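Local coordinates for protein alcohol dehydrogenase, zinc-containing (Thermotoga maritima, PDB 3IP1) that catalyses the NAD(+)-dependent oxidation of scyllo-inosose to 3-dehydro-scyllo-inosose, probably as a step in myo-inositol degradation, and binds two zinc ions per subunit, at residues Leu295-Ile300 / Ile324-Glu329. Sequence-based numbering, arbitrary orientation.
Sequences LVWPQI and IPLTGE
The methyl CG2 of Ile324 sits over one face of the Trp297 indole, 3.3 Å from the centroid of the five-membered ring and 17° off its normal. This is a close CH-pi contact, nearest at the ring fusion, where Ile324 CG2 lies 3.2 Å from Trp297 CD2. Trp297 extends its indole across to the strand with CG anti to the backbone N (chi1 -154°), and Ile324 places CG2 over the ring while CG1 stays beside its own N. At the root of the indole, Pro325 CD packs 3.9 Å from Trp297 CB. The pyrrole side meets the next residues obliquely: Trp297 CD1 is 3.5 Å from Pro325 O, and Trp297 NE1 4.0 Å from Leu326 CD1. No hydrogen bond joins the two segments; Trp297 NE1 makes a weak one to Glu301 of its own helix. From helix 293-306, Trp297 bridges strand 324-326 and strand 313-316 of the Rossmann-type parallel sheet, touching Val314 and Ile316 there. Phe331 of helix 328-333 packs on Trp297 and Leu326, and strand 324-326, which is not part of that parallel sheet, pairs antiparallel with a strand of the second subunit across the interface.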
ATOM      1  N   LEU A 295      22.588  18.446 -10.646  1.00 41.29           N
ATOM      2  CA  LEU A 295      22.588  19.906 -10.391  1.00 40.02           C
ATOM      3  C   LEU A 295      21.462  20.365  -9.457  1.00 38.88           C
ATOM      4  O   LEU A 295      21.621  21.340  -8.716  1.00 38.89           O
ATOM      5  CB  LEU A 295      22.500  20.732 -11.690  1.00 40.47           C
ATOM      6  CG  LEU A 295      23.464  20.572 -12.885  1.00 42.18           C
ATOM      7  CD1 LEU A 295      23.200  21.675 -13.928  1.00 43.51           C
ATOM      8  CD2 LEU A 295      24.953  20.550 -12.483  1.00 41.95           C
ATOM      9  N   VAL A 296      20.312  19.696  -9.513  1.00 36.99           N
ATOM     10  CA  VAL A 296      19.163  20.126  -8.709  1.00 35.17           C
ATOM     11  C   VAL A 296      18.987  19.351  -7.396  1.00 34.08           C
ATOM     12  O   VAL A 296      18.187  19.745  -6.571  1.00 33.37           O
ATOM     13  CB  VAL A 296      17.832  20.121  -9.504  1.00 35.06           C
ATOM     14  CG1 VAL A 296      17.826  21.240 -10.546  1.00 34.52           C
ATOM     15  CG2 VAL A 296      17.573  18.748 -10.130  1.00 33.67           C
ATOM     16  N   TRP A 297      19.741  18.270  -7.214  1.00 32.94           N
ATOM     17  CA  TRP A 297      19.575  17.433  -6.036  1.00 32.37           C
ATOM     18  C   TRP A 297      19.827  18.165  -4.718  1.00 32.53           C
ATOM     19  O   TRP A 297      19.037  18.016  -3.784  1.00 32.42           O
ATOM     20  CB  TRP A 297      20.451  16.180  -6.101  1.00 31.86           C
ATOM     21  CG  TRP A 297      19.890  15.072  -5.297  1.00 31.38           C
ATOM     22  CD1 TRP A 297      20.251  14.711  -4.036  1.00 30.54           C
ATOM     23  CD2 TRP A 297      18.832  14.178  -5.687  1.00 29.68           C
ATOM     24  NE1 TRP A 297      19.495  13.642  -3.614  1.00 29.55           N
ATOM     25  CE2 TRP A 297      18.611  13.301  -4.607  1.00 29.75           C
ATOM     26  CE3 TRP A 297      18.058  14.037  -6.846  1.00 28.38           C
ATOM     27  CZ2 TRP A 297      17.646  12.277  -4.654  1.00 29.42           C
ATOM     28  CZ3 TRP A 297      17.091  13.027  -6.895  1.00 28.66           C
ATOM     29  CH2 TRP A 297      16.898  12.160  -5.804  1.00 28.72           C
ATOM     30  N   PRO A 298      20.937  18.939  -4.624  1.00 32.36           N
ATOM     31  CA  PRO A 298      21.198  19.652  -3.368  1.00 31.78           C
ATOM     32  C   PRO A 298      20.032  20.556  -2.959  1.00 31.55           C
ATOM     33  O   PRO A 298      19.678  20.629  -1.771  1.00 30.77           O
ATOM     34  CB  PRO A 298      22.453  20.482  -3.692  1.00 31.96           C
ATOM     35  CG  PRO A 298      23.133  19.716  -4.770  1.00 32.16           C
ATOM     36  CD  PRO A 298      22.048  19.106  -5.590  1.00 32.28           C
ATOM     37  N   GLN A 299      19.438  21.237  -3.933  1.00 31.32           N
ATOM     38  CA  GLN A 299      18.287  22.081  -3.652  1.00 32.10           C
ATOM     39  C   GLN A 299      17.042  21.296  -3.233  1.00 31.07           C
ATOM     40  O   GLN A 299      16.293  21.750  -2.383  1.00 31.33           O
ATOM     41  CB  GLN A 299      17.962  22.937  -4.854  1.00 32.35           C
ATOM     42  CG  GLN A 299      19.161  23.699  -5.371  1.00 37.31           C
ATOM     43  CD  GLN A 299      18.858  24.343  -6.684  1.00 41.56           C
ATOM     44  OE1 GLN A 299      17.955  25.174  -6.779  1.00 44.16           O
ATOM     45  NE2 GLN A 299      19.581  23.944  -7.719  1.00 43.59           N
ATOM     46  N   ILE A 300      16.812  20.139  -3.845  1.00 30.62           N
ATOM     47  CA  ILE A 300      15.685  19.287  -3.463  1.00 30.28           C
ATOM     48  C   ILE A 300      15.904  18.810  -2.040  1.00 30.17           C
ATOM     49  O   ILE A 300      15.002  18.869  -1.205  1.00 30.05           O
ATOM     50  CB  ILE A 300      15.546  18.039  -4.384  1.00 30.09           C
ATOM     51  CG1 ILE A 300      15.133  18.433  -5.802  1.00 30.35           C
ATOM     52  CG2 ILE A 300      14.495  17.053  -3.823  1.00 30.56           C
ATOM     53  CD1 ILE A 300      15.250  17.271  -6.822  1.00 30.12           C
ATOM     54  N   ILE A 324      24.243  11.109  -8.750  1.00 38.67           N
ATOM     55  CA  ILE A 324      23.504  12.031  -7.905  1.00 36.58           C
ATOM     56  C   ILE A 324      24.186  12.076  -6.522  1.00 35.61           C
ATOM     57  O   ILE A 324      24.505  11.025  -5.947  1.00 35.00           O
ATOM     58  CB  ILE A 324      22.040  11.572  -7.793  1.00 36.78           C
ATOM     59  CG1 ILE A 324      21.368  11.635  -9.167  1.00 35.19           C
ATOM     60  CG2 ILE A 324      21.285  12.374  -6.747  1.00 35.37           C
ATOM     61  CD1 ILE A 324      20.284  10.627  -9.332  1.00 34.61           C
ATOM     62  N   PRO A 325      24.414  13.297  -5.992  1.00 34.61           N
ATOM     63  CA  PRO A 325      25.042  13.430  -4.683  1.00 34.03           C
ATOM     64  C   PRO A 325      24.004  13.299  -3.548  1.00 32.80           C
ATOM     65  O   PRO A 325      23.581  14.291  -2.940  1.00 33.02           O
ATOM     66  CB  PRO A 325      25.695  14.826  -4.751  1.00 34.26           C
ATOM     67  CG  PRO A 325      24.818  15.609  -5.714  1.00 34.14           C
ATOM     68  CD  PRO A 325      24.013  14.609  -6.537  1.00 34.55           C
ATOM     69  N   LEU A 326      23.628  12.055  -3.285  1.00 31.64           N
ATOM     70  CA  LEU A 326      22.649  11.681  -2.274  1.00 30.70           C
ATOM     71  C   LEU A 326      23.199  11.756  -0.848  1.00 29.85           C
ATOM     72  O   LEU A 326      24.200  11.145  -0.518  1.00 28.19           O
ATOM     73  CB  LEU A 326      22.141  10.254  -2.557  1.00 30.06           C
ATOM     74  CG  LEU A 326      21.252   9.584  -1.507  1.00 30.26           C
ATOM     75  CD1 LEU A 326      19.980  10.403  -1.298  1.00 26.30           C
ATOM     76  CD2 LEU A 326      20.918   8.137  -1.926  1.00 28.53           C
ATOM     77  N   THR A 327      22.502  12.512  -0.013  1.00 30.46           N
ATOM     78  CA  THR A 327      22.803  12.584   1.401  1.00 30.77           C
ATOM     79  C   THR A 327      21.780  11.675   2.094  1.00 31.03           C
ATOM     80  O   THR A 327      20.618  12.072   2.270  1.00 30.76           O
ATOM     81  CB  THR A 327      22.617  14.015   1.925  1.00 31.31           C
ATOM     82  OG1 THR A 327      23.233  14.943   1.027  1.00 31.00           O
ATOM     83  CG2 THR A 327      23.184  14.181   3.355  1.00 30.61           C
ATOM     84  N   GLY A 328      22.210  10.476   2.476  1.00 30.41           N
ATOM     85  CA  GLY A 328      21.332   9.498   3.131  1.00 31.04           C
ATOM     86  C   GLY A 328      20.562  10.086   4.303  1.00 31.01           C
ATOM     87  O   GLY A 328      19.347   9.870   4.437  1.00 31.10           O
ATOM     88  N   GLU A 329      21.266  10.861   5.125  1.00 30.35           N
ATOM     89  CA  GLU A 329      20.711  11.435   6.353  1.00 30.10           C
ATOM     90  C   GLU A 329      19.429  12.214   6.126  1.00 28.90           C
ATOM     91  O   GLU A 329      18.506  12.158   6.942  1.00 28.00           O
ATOM     92  CB  GLU A 329      21.750  12.342   7.010  1.00 30.53           C
ATOM     93  CG  GLU A 329      21.246  13.118   8.227  1.00 35.09           C
ATOM     94  CD  GLU A 329      22.375  13.661   9.072  1.00 39.73           C
ATOM     95  OE1 GLU A 329      23.221  12.849   9.494  1.00 43.04           O
ATOM     96  OE2 GLU A 329      22.418  14.888   9.314  1.00 42.11           O
TER